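Local coordinates for protein toll (Drosophila melanogaster, PDB 4LXR) that serves as the cell-surface receptor for cleaved, activated spaetzle, signalling in embryonic dorsal-ventral patterning and innate immunity, here represented by its extracellular leucine-rich-repeat region, at residues H504-V516 and W544-Y557. Sequence-based numbering, arbitrary orientation.
Sequences HNKIRRIALPEDV and WFIQLVRGVHKPQY. With NAG (2-acetamido-2-deoxy-beta-D-glucopyranose), chain F; NAG (2-acetamido-2-deoxy-beta-D-glucopyranose), chain M.
Where leucine-rich repeat 15 of the Toll ectodomain meets the first of its two C-terminal capping regions (LRRCT 1), residues 510-516 run past helix 543-549 and the loop behind it, with Ile510 and Leu512 both directed at the helix. Branched Ile510 spreads two methyls over Phe545: CD1 stands over one face, 3.9 Å from the ring centroid (CH-pi), and CG2 packs beside the ring's CD1. A chi1 of 169°, with CG opposite the backbone N, swings the Phe545 ring out to meet Ile510, and Val549 CG2, one turn on, lies over its other face. Leu512, long enough to reach between several partners, brings CD1 to the rim of the Phe545 ring and within 4.3 Å of Leu548 CG, while its CB lies 3.5 Å from Tyr557 OH. Trp544 offers a broad surface to Glu514: Glu514 CA stands 4.0 Å above the centroid of the five-membered ring and Glu514 CG 3.5 Å from Trp544 CZ2; the carboxylate is turned only 17° from the indole plane. Trp544 CE3 also covers one face of the His553 imidazole, and Pro555 CD sits over the centre of the other. Held between these two, His553 NE2 donates to Glu514 O at 2.6 Å, a bent bond (N-H...O 130°) that lies in the carbonyl plane. With an alanine at Trp544, Glu514 would probably lose the surface it rests on and His553 the cover of one face. Further on, Val516 CA packs 3.5 Å from Pro555 CB, two compact apolar residues letting the segments approach closely. One water accepts from Leu512 N and Phe545 N. Beyond the pair, strand 509-510 runs parallel to strand 484-485; Leu536 of strand 536-537 touches Ile510 and Phe545, and Leu563 of strand 561-564 packs on Phe545 and Leu548.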
ATOM      1  N   HIS A 504      15.900  -1.262   7.510  1.00 43.89           N
ATOM      2  CA  HIS A 504      15.608  -1.314   8.939  1.00 48.10           C
ATOM      3  C   HIS A 504      16.054  -2.605   9.607  1.00 45.12           C
ATOM      4  O   HIS A 504      15.409  -3.085  10.534  1.00 46.22           O
ATOM      5  CB  HIS A 504      14.123  -1.053   9.204  1.00 49.42           C
ATOM      6  CG  HIS A 504      13.691   0.339   8.862  1.00 50.86           C
ATOM      7  ND1 HIS A 504      13.651   1.353   9.793  1.00 51.02           N
ATOM      8  CD2 HIS A 504      13.303   0.888   7.687  1.00 51.25           C
ATOM      9  CE1 HIS A 504      13.246   2.467   9.208  1.00 52.41           C
ATOM     10  NE2 HIS A 504      13.033   2.213   7.930  1.00 51.89           N
ATOM     11  N   ASN A 505      17.158  -3.162   9.127  1.00 41.18           N
ATOM     12  CA  ASN A 505      17.804  -4.256   9.827  1.00 41.22           C
ATOM     13  C   ASN A 505      18.859  -3.719  10.798  1.00 40.90           C
ATOM     14  O   ASN A 505      18.765  -2.568  11.239  1.00 41.05           O
ATOM     15  CB  ASN A 505      18.370  -5.276   8.833  1.00 35.52           C
ATOM     16  CG  ASN A 505      17.324  -6.308   8.408  1.00 40.59           C
ATOM     17  OD1 ASN A 505      17.357  -7.458   8.845  1.00 38.98           O
ATOM     18  ND2 ASN A 505      16.372  -5.883   7.585  1.00 33.13           N
ATOM     19  N   LYS A 506      19.847  -4.542  11.134  1.00 37.20           N
ATOM     20  CA  LYS A 506      20.898  -4.141  12.064  1.00 41.85           C
ATOM     21  C   LYS A 506      22.254  -4.129  11.354  1.00 41.98           C
ATOM     22  O   LYS A 506      23.290  -4.391  11.964  1.00 42.06           O
ATOM     23  CB  LYS A 506      20.941  -5.096  13.258  1.00 38.91           C
ATOM     24  CG  LYS A 506      19.625  -5.180  14.060  1.00 49.07           C
ATOM     25  CD  LYS A 506      19.375  -3.899  14.846  1.00 55.81           C
ATOM     26  CE  LYS A 506      18.318  -4.084  15.932  1.00 60.95           C
ATOM     27  NZ  LYS A 506      16.953  -3.637  15.500  1.00 66.41           N
ATOM     28  N   ILE A 507      22.224  -3.828  10.058  1.00 43.27           N
ATOM     29  CA  ILE A 507      23.393  -3.931   9.185  1.00 46.45           C
ATOM     30  C   ILE A 507      24.431  -2.862   9.508  1.00 40.70           C
ATOM     31  O   ILE A 507      24.284  -1.713   9.114  1.00 38.60           O
ATOM     32  CB  ILE A 507      22.968  -3.848   7.696  1.00 37.86           C
ATOM     33  CG1 ILE A 507      22.055  -5.039   7.351  1.00 36.05           C
ATOM     34  CG2 ILE A 507      24.184  -3.813   6.778  1.00 35.66           C
ATOM     35  CD1 ILE A 507      21.333  -4.917   6.011  1.00 34.55           C
ATOM     36  N   ARG A 508      25.477  -3.253  10.228  0.56 45.12           N
ATOM     37  CA  ARG A 508      26.520  -2.312  10.634  0.56 47.67           C
ATOM     38  C   ARG A 508      27.735  -2.347   9.711  0.56 49.85           C
ATOM     39  O   ARG A 508      28.347  -1.313   9.443  0.56 54.94           O
ATOM     40  CB  ARG A 508      26.904  -2.532  12.102  0.56 44.53           C
ATOM     41  CG  ARG A 508      25.791  -2.082  13.036  0.56 48.70           C
ATOM     42  CD  ARG A 508      26.140  -2.182  14.508  0.56 50.68           C
ATOM     43  NE  ARG A 508      25.069  -1.608  15.319  0.56 48.21           N
ATOM     44  CZ  ARG A 508      23.960  -2.254  15.663  0.56 42.64           C
ATOM     45  NH1 ARG A 508      23.768  -3.510  15.273  0.56 39.91           N
ATOM     46  NH2 ARG A 508      23.043  -1.646  16.399  0.56 45.61           N
ATOM     47  N   ARG A 509      28.071  -3.531   9.211  0.56 47.66           N
ATOM     48  CA  ARG A 509      29.107  -3.642   8.191  0.56 49.42           C
ATOM     49  C   ARG A 509      28.572  -4.256   6.904  0.56 50.01           C
ATOM     50  O   ARG A 509      27.690  -5.116   6.920  0.56 48.84           O
ATOM     51  CB  ARG A 509      30.310  -4.448   8.693  0.56 46.82           C
ATOM     52  CG  ARG A 509      31.479  -4.512   7.700  0.56 45.36           C
ATOM     53  CD  ARG A 509      32.662  -5.204   8.327  0.56 35.84           C
ATOM     54  NE  ARG A 509      33.051  -4.507   9.549  0.56 38.83           N
ATOM     55  CZ  ARG A 509      33.823  -5.029  10.491  0.56 36.55           C
ATOM     56  NH1 ARG A 509      34.284  -6.263  10.357  0.56 39.72           N
ATOM     57  NH2 ARG A 509      34.124  -4.321  11.567  0.56 35.46           N
ATOM     58  N   ILE A 510      29.113  -3.767   5.796  1.00 44.79           N
ATOM     59  CA  ILE A 510      28.944  -4.350   4.473  1.00 43.39           C
ATOM     60  C   ILE A 510      30.341  -4.513   3.871  1.00 48.08           C
ATOM     61  O   ILE A 510      30.966  -3.536   3.464  1.00 48.30           O
ATOM     62  CB  ILE A 510      28.134  -3.445   3.543  1.00 47.90           C
ATOM     63  CG1 ILE A 510      26.715  -3.254   4.085  1.00 45.93           C
ATOM     64  CG2 ILE A 510      28.124  -4.022   2.135  1.00 40.33           C
ATOM     65  CD1 ILE A 510      25.838  -2.416   3.194  1.00 49.52           C
ATOM     66  N   ALA A 511      30.831  -5.746   3.826  1.00 47.38           N
ATOM     67  CA  ALA A 511      32.215  -6.001   3.474  1.00 55.30           C
ATOM     68  C   ALA A 511      32.342  -6.677   2.115  1.00 64.73           C
ATOM     69  O   ALA A 511      32.199  -7.895   2.000  1.00 68.81           O
ATOM     70  CB  ALA A 511      32.881  -6.835   4.558  1.00 44.12           C
ATOM     71  N   LEU A 512      32.601  -5.872   1.090  1.00 67.81           N
ATOM     72  CA  LEU A 512      32.825  -6.373  -0.260  1.00 65.83           C
ATOM     73  C   LEU A 512      34.318  -6.393  -0.550  1.00 69.06           C
ATOM     74  O   LEU A 512      35.040  -5.473  -0.166  1.00 70.69           O
ATOM     75  CB  LEU A 512      32.095  -5.499  -1.282  1.00 62.22           C
ATOM     76  CG  LEU A 512      30.595  -5.359  -1.028  1.00 57.06           C
ATOM     77  CD1 LEU A 512      29.936  -4.528  -2.106  1.00 57.59           C
ATOM     78  CD2 LEU A 512      29.962  -6.730  -0.940  1.00 57.00           C
ATOM     79  N   PRO A 513      34.791  -7.444  -1.231  1.00 74.40           N
ATOM     80  CA  PRO A 513      36.233  -7.603  -1.416  1.00 75.35           C
ATOM     81  C   PRO A 513      36.776  -6.801  -2.597  1.00 77.73           C
ATOM     82  O   PRO A 513      36.020  -6.266  -3.415  1.00 72.21           O
ATOM     83  CB  PRO A 513      36.385  -9.105  -1.671  1.00 74.38           C
ATOM     84  CG  PRO A 513      35.029  -9.566  -2.177  1.00 76.61           C
ATOM     85  CD  PRO A 513      34.031  -8.445  -1.996  1.00 76.86           C
ATOM     86  N   GLU A 514      38.098  -6.720  -2.668  1.00 84.69           N
ATOM     87  CA  GLU A 514      38.761  -5.988  -3.734  1.00 96.94           C
ATOM     88  C   GLU A 514      38.462  -6.648  -5.077  1.00107.87           C
ATOM     89  O   GLU A 514      37.929  -6.006  -5.982  1.00112.42           O
ATOM     90  CB  GLU A 514      40.271  -5.944  -3.483  1.00 95.72           C
ATOM     91  CG  GLU A 514      40.992  -4.775  -4.145  1.00 98.59           C
ATOM     92  CD  GLU A 514      42.478  -4.732  -3.803  1.00 94.86           C
ATOM     93  OE1 GLU A 514      43.281  -4.393  -4.698  1.00 99.52           O
ATOM     94  OE2 GLU A 514      42.840  -5.034  -2.643  1.00 86.14           O
ATOM     95  N   ASP A 515      38.781  -7.939  -5.167  1.00111.12           N
ATOM     96  CA  ASP A 515      38.714  -8.723  -6.406  1.00116.20           C
ATOM     97  C   ASP A 515      37.536  -8.398  -7.325  1.00109.80           C
ATOM     98  O   ASP A 515      36.378  -8.450  -6.908  1.00103.69           O
ATOM     99  CB  ASP A 515      38.718 -10.222  -6.079  1.00123.84           C
ATOM    100  CG  ASP A 515      39.751 -10.995  -6.884  1.00131.69           C
ATOM    101  OD1 ASP A 515      40.066 -10.572  -8.018  1.00134.94           O
ATOM    102  OD2 ASP A 515      40.248 -12.027  -6.382  1.00132.32           O
ATOM    103  N   VAL A 516      37.852  -8.059  -8.574  1.00110.40           N
ATOM    104  CA  VAL A 516      36.836  -7.732  -9.571  1.00111.79           C
ATOM    105  C   VAL A 516      36.257  -8.985 -10.233  1.00110.60           C
ATOM    106  O   VAL A 516      36.670 -10.107  -9.937  1.00108.84           O
ATOM    107  CB  VAL A 516      37.373  -6.761 -10.664  1.00 91.03           C
ATOM    108  CG1 VAL A 516      37.622  -5.370 -10.086  1.00 87.37           C
ATOM    109  CG2 VAL A 516      38.637  -7.314 -11.313  1.00 95.25           C
ATOM    110  N   TRP A 544      35.255  -0.838  -0.173  1.00 48.17           N
ATOM    111  CA  TRP A 544      34.914  -1.270  -1.524  1.00 53.66           C
ATOM    112  C   TRP A 544      33.428  -1.174  -1.808  1.00 50.64           C
ATOM    113  O   TRP A 544      33.036  -0.932  -2.947  1.00 54.51           O
ATOM    114  CB  TRP A 544      35.500  -2.651  -1.830  1.00 58.77           C
ATOM    115  CG  TRP A 544      36.995  -2.571  -1.897  1.00 58.86           C
ATOM    116  CD1 TRP A 544      37.892  -3.087  -1.004  1.00 54.46           C
ATOM    117  CD2 TRP A 544      37.767  -1.869  -2.885  1.00 58.88           C
ATOM    118  NE1 TRP A 544      39.179  -2.769  -1.392  1.00 57.42           N
ATOM    119  CE2 TRP A 544      39.129  -2.023  -2.541  1.00 57.35           C
ATOM    120  CE3 TRP A 544      37.439  -1.142  -4.034  1.00 62.16           C
ATOM    121  CZ2 TRP A 544      40.166  -1.471  -3.309  1.00 57.12           C
ATOM    122  CZ3 TRP A 544      38.472  -0.594  -4.800  1.00 61.37           C
ATOM    123  CH2 TRP A 544      39.817  -0.764  -4.430  1.00 57.92           C
ATOM    124  N   PHE A 545      32.612  -1.333  -0.768  1.00 47.09           N
ATOM    125  CA  PHE A 545      31.192  -1.036  -0.860  1.00 47.14           C
ATOM    126  C   PHE A 545      30.970   0.422  -1.251  1.00 53.06           C
ATOM    127  O   PHE A 545      30.203   0.720  -2.165  1.00 57.82           O
ATOM    128  CB  PHE A 545      30.473  -1.317   0.465  1.00 45.25           C
ATOM    129  CG  PHE A 545      29.065  -0.791   0.505  1.00 50.10           C
ATOM    130  CD1 PHE A 545      28.060  -1.398  -0.248  1.00 55.44           C
ATOM    131  CD2 PHE A 545      28.737   0.312   1.285  1.00 49.61           C
ATOM    132  CE1 PHE A 545      26.748  -0.919  -0.215  1.00 48.12           C
ATOM    133  CE2 PHE A 545      27.424   0.795   1.325  1.00 51.12           C
ATOM    134  CZ  PHE A 545      26.432   0.176   0.570  1.00 48.23           C
ATOM    135  N   ILE A 546      31.632   1.331  -0.546  1.00 54.19           N
ATOM    136  CA  ILE A 546      31.543   2.745  -0.888  1.00 58.61           C
ATOM    137  C   ILE A 546      31.996   3.007  -2.329  1.00 61.75           C
ATOM    138  O   ILE A 546      31.341   3.749  -3.064  1.00 59.10           O
ATOM    139  CB  ILE A 546      32.346   3.620   0.092  1.00 57.94           C
ATOM    140  CG1 ILE A 546      31.718   3.543   1.480  1.00 52.95           C
ATOM    141  CG2 ILE A 546      32.373   5.062  -0.381  1.00 54.67           C
ATOM    142  CD1 ILE A 546      30.271   3.930   1.492  1.00 50.14           C
ATOM    143  N   GLN A 547      33.096   2.383  -2.742  1.00 63.03           N
ATOM    144  CA  GLN A 547      33.559   2.534  -4.124  1.00 71.56           C
ATOM    145  C   GLN A 547      32.536   1.947  -5.105  1.00 75.33           C
ATOM    146  O   GLN A 547      32.329   2.491  -6.188  1.00 82.31           O
ATOM    147  CB  GLN A 547      34.940   1.891  -4.336  1.00 70.28           C
ATOM    148  CG  GLN A 547      36.070   2.414  -3.442  1.00 66.76           C
ATOM    149  CD  GLN A 547      36.533   3.814  -3.803  1.00 74.57           C
ATOM    150  OE1 GLN A 547      35.735   4.750  -3.858  1.00 79.18           O
ATOM    151  NE2 GLN A 547      37.839   3.966  -4.044  1.00 75.70           N
ATOM    152  N   LEU A 548      31.901   0.842  -4.715  1.00 69.88           N
ATOM    153  CA  LEU A 548      30.846   0.215  -5.515  1.00 70.57           C
ATOM    154  C   LEU A 548      29.675   1.172  -5.679  1.00 72.41           C
ATOM    155  O   LEU A 548      29.168   1.367  -6.783  1.00 79.56           O
ATOM    156  CB  LEU A 548      30.372  -1.093  -4.862  1.00 66.70           C
ATOM    157  CG  LEU A 548      29.339  -2.012  -5.534  1.00 65.70           C
ATOM    158  CD1 LEU A 548      27.898  -1.589  -5.267  1.00 60.98           C
ATOM    159  CD2 LEU A 548      29.589  -2.084  -7.024  1.00 70.92           C
ATOM    160  N   VAL A 549      29.255   1.764  -4.566  1.00 68.37           N
ATOM    161  CA  VAL A 549      28.127   2.687  -4.553  1.00 71.12           C
ATOM    162  C   VAL A 549      28.356   3.881  -5.480  1.00 77.96           C
ATOM    163  O   VAL A 549      27.423   4.377  -6.111  1.00 83.16           O
ATOM    164  CB  VAL A 549      27.796   3.143  -3.107  1.00 67.21           C
ATOM    165  CG1 VAL A 549      27.131   4.510  -3.095  1.00 68.33           C
ATOM    166  CG2 VAL A 549      26.919   2.096  -2.411  1.00 61.29           C
ATOM    167  N   ARG A 550      29.601   4.329  -5.583  1.00 79.94           N
ATOM    168  CA  ARG A 550      29.915   5.415  -6.504  1.00 88.56           C
ATOM    169  C   ARG A 550      30.425   4.885  -7.854  1.00 89.43           C
ATOM    170  O   ARG A 550      29.937   3.873  -8.354  1.00 92.76           O
ATOM    171  CB  ARG A 550      30.876   6.426  -5.862  1.00 86.54           C
ATOM    172  CG  ARG A 550      32.083   5.819  -5.175  1.00 78.37           C
ATOM    173  CD  ARG A 550      32.432   6.561  -3.878  1.00 78.61           C
ATOM    174  NE  ARG A 550      32.841   7.952  -4.086  1.00 82.36           N
ATOM    175  CZ  ARG A 550      34.059   8.330  -4.471  1.00 79.43           C
ATOM    176  NH1 ARG A 550      34.337   9.617  -4.626  1.00 81.72           N
ATOM    177  NH2 ARG A 550      35.000   7.425  -4.711  1.00 73.10           N
ATOM    178  N   GLY A 551      31.399   5.558  -8.446  1.00 86.89           N
ATOM    179  CA  GLY A 551      31.895   5.129  -9.740  1.00 99.03           C
ATOM    180  C   GLY A 551      32.893   3.985  -9.688  1.00101.25           C
ATOM    181  O   GLY A 551      32.632   2.891 -10.189  1.00105.41           O
ATOM    182  N   VAL A 552      34.025   4.253  -9.046  1.00 96.57           N
ATOM    183  CA  VAL A 552      35.242   3.435  -9.116  1.00 96.47           C
ATOM    184  C   VAL A 552      35.139   1.907  -9.272  1.00 93.49           C
ATOM    185  O   VAL A 552      35.641   1.349 -10.248  1.00 94.85           O
ATOM    186  CB  VAL A 552      36.164   3.740  -7.922  1.00 97.43           C
ATOM    187  CG1 VAL A 552      37.557   3.191  -8.182  1.00100.19           C
ATOM    188  CG2 VAL A 552      36.210   5.239  -7.673  1.00 98.93           C
ATOM    189  N   HIS A 553      34.516   1.225  -8.317  1.00 85.19           N
ATOM    190  CA  HIS A 553      34.636  -0.230  -8.256  1.00 83.30           C
ATOM    191  C   HIS A 553      33.423  -0.965  -8.831  1.00 89.97           C
ATOM    192  O   HIS A 553      32.306  -0.837  -8.328  1.00 94.15           O
ATOM    193  CB  HIS A 553      34.907  -0.670  -6.816  1.00 81.99           C
ATOM    194  CG  HIS A 553      35.353  -2.095  -6.682  1.00 82.78           C
ATOM    195  ND1 HIS A 553      34.744  -2.985  -5.822  1.00 81.27           N
ATOM    196  CD2 HIS A 553      36.354  -2.779  -7.284  1.00 82.18           C
ATOM    197  CE1 HIS A 553      35.350  -4.157  -5.901  1.00 79.30           C
ATOM    198  NE2 HIS A 553      36.328  -4.060  -6.784  1.00 79.21           N
ATOM    199  N   LYS A 554      33.647  -1.735  -9.894  1.00 87.22           N
ATOM    200  CA  LYS A 554      32.576  -2.499 -10.530  1.00 81.44           C
ATOM    201  C   LYS A 554      32.994  -3.929 -10.891  1.00 72.44           C
ATOM    202  O   LYS A 554      33.118  -4.258 -12.061  1.00 68.82           O
ATOM    203  CB  LYS A 554      32.083  -1.775 -11.788  1.00 81.78           C
ATOM    204  CG  LYS A 554      31.768  -0.303 -11.572  1.00 85.10           C
ATOM    205  CD  LYS A 554      31.226   0.348 -12.828  1.00 90.99           C
ATOM    206  CE  LYS A 554      31.977   1.626 -13.170  1.00 93.34           C
ATOM    207  NZ  LYS A 554      33.327   1.352 -13.741  1.00 96.53           N
ATOM    208  N   PRO A 555      33.203  -4.785  -9.881  1.00 73.22           N
ATOM    209  CA  PRO A 555      33.550  -6.202 -10.067  1.00 80.02           C
ATOM    210  C   PRO A 555      32.533  -7.014 -10.879  1.00 87.71           C
ATOM    211  O   PRO A 555      31.532  -6.479 -11.367  1.00 90.92           O
ATOM    212  CB  PRO A 555      33.592  -6.738  -8.632  1.00 85.27           C
ATOM    213  CG  PRO A 555      32.835  -5.735  -7.818  1.00 83.56           C
ATOM    214  CD  PRO A 555      33.129  -4.429  -8.458  1.00 77.76           C
ATOM    215  N   GLN A 556      32.797  -8.313 -11.012  1.00 88.02           N
ATOM    216  CA  GLN A 556      31.927  -9.202 -11.783  1.00 90.95           C
ATOM    217  C   GLN A 556      30.542  -9.329 -11.155  1.00 84.93           C
ATOM    218  O   GLN A 556      29.532  -9.275 -11.854  1.00 81.36           O
ATOM    219  CB  GLN A 556      32.566 -10.589 -11.955  1.00 90.96           C
ATOM    220  CG  GLN A 556      33.753 -10.638 -12.927  1.00 91.78           C
ATOM    221  CD  GLN A 556      33.338 -10.897 -14.372  1.00 92.42           C
ATOM    222  OE1 GLN A 556      33.945 -10.377 -15.310  1.00 89.24           O
ATOM    223  NE2 GLN A 556      32.309 -11.714 -14.553  1.00 93.77           N
ATOM    224  N   TYR A 557      30.496  -9.493  -9.836  1.00 86.16           N
ATOM    225  CA  TYR A 557      29.223  -9.639  -9.140  1.00 85.44           C
ATOM    226  C   TYR A 557      28.408  -8.347  -9.158  1.00 79.98           C
ATOM    227  O   TYR A 557      27.181  -8.385  -9.197  1.00 80.53           O
ATOM    228  CB  TYR A 557      29.438 -10.110  -7.694  1.00 89.37           C
ATOM    229  CG  TYR A 557      30.308  -9.194  -6.851  1.00 91.21           C
ATOM    230  CD1 TYR A 557      29.773  -8.078  -6.219  1.00 87.79           C
ATOM    231  CD2 TYR A 557      31.661  -9.458  -6.677  1.00 93.17           C
ATOM    232  CE1 TYR A 557      30.560  -7.245  -5.451  1.00 86.13           C
ATOM    233  CE2 TYR A 557      32.455  -8.632  -5.904  1.00 92.31           C
ATOM    234  CZ  TYR A 557      31.897  -7.532  -5.290  1.00 87.63           C
ATOM    235  OH  TYR A 557      32.683  -6.703  -4.527  1.00 83.60           O
TER
HETATM  236  C1  NAG F   2       9.708   3.469   2.442  1.00 62.91           C
HETATM  237  C2  NAG F   2       9.888   4.584   3.465  1.00 57.85           C
HETATM  238  C3  NAG F   2       9.091   5.818   3.054  1.00 65.72           C
HETATM  239  C4  NAG F   2       9.416   6.234   1.623  1.00 76.63           C
HETATM  240  C5  NAG F   2       9.314   5.042   0.672  1.00 74.47           C
HETATM  241  C6  NAG F   2       9.818   5.354  -0.719  1.00 68.92           C
HETATM  242  C7  NAG F   2      10.348   3.734   5.733  1.00 57.23           C
HETATM  243  C8  NAG F   2       9.745   3.358   7.053  1.00 55.07           C
HETATM  244  N2  NAG F   2       9.488   4.150   4.799  1.00 55.79           N
HETATM  245  O3  NAG F   2       9.369   6.880   3.961  1.00 64.94           O
HETATM  246  O4  NAG F   2       8.468   7.211   1.205  1.00 91.41           O
HETATM  247  O5  NAG F   2      10.099   3.944   1.157  1.00 74.26           O
HETATM  248  O6  NAG F   2      10.198   4.175  -1.417  1.00 69.76           O
HETATM  249  O7  NAG F   2      11.557   3.647   5.523  1.00 57.07           O
HETATM  250  C1  NAG M2018      16.627  -8.602  17.087  1.00 75.00           C
HETATM  251  C2  NAG M2018      15.865  -7.878  18.219  1.00 84.85           C
HETATM  252  C3  NAG M2018      15.240  -8.873  19.213  1.00 88.36           C
HETATM  253  C4  NAG M2018      16.215  -9.974  19.630  1.00 82.60           C
HETATM  254  C5  NAG M2018      17.034 -10.478  18.445  1.00 73.32           C
HETATM  255  C6  NAG M2018      17.056 -11.984  18.330  1.00 64.52           C
HETATM  256  C7  NAG M2018      16.404  -5.623  19.028  1.00 95.87           C
HETATM  257  C8  NAG M2018      17.396  -4.769  19.762  1.00 96.26           C
HETATM  258  N2  NAG M2018      16.717  -6.917  18.910  1.00 91.16           N
HETATM  259  O3  NAG M2018      14.040  -9.429  18.684  1.00 92.54           O
HETATM  260  O4  NAG M2018      17.081  -9.512  20.662  1.00 85.71           O
HETATM  261  O5  NAG M2018      16.466  -9.985  17.230  1.00 78.30           O
HETATM  262  O6  NAG M2018      18.077 -12.415  17.442  1.00 62.73           O
HETATM  263  O7  NAG M2018      15.365  -5.160  18.565  1.00 96.62           O
HETATM  264  O   HOH W   1      33.318  -3.393   1.613  1.00 56.22           O
HETATM  265  O   HOH W   2      35.949  -3.044   1.977  1.00 46.70           O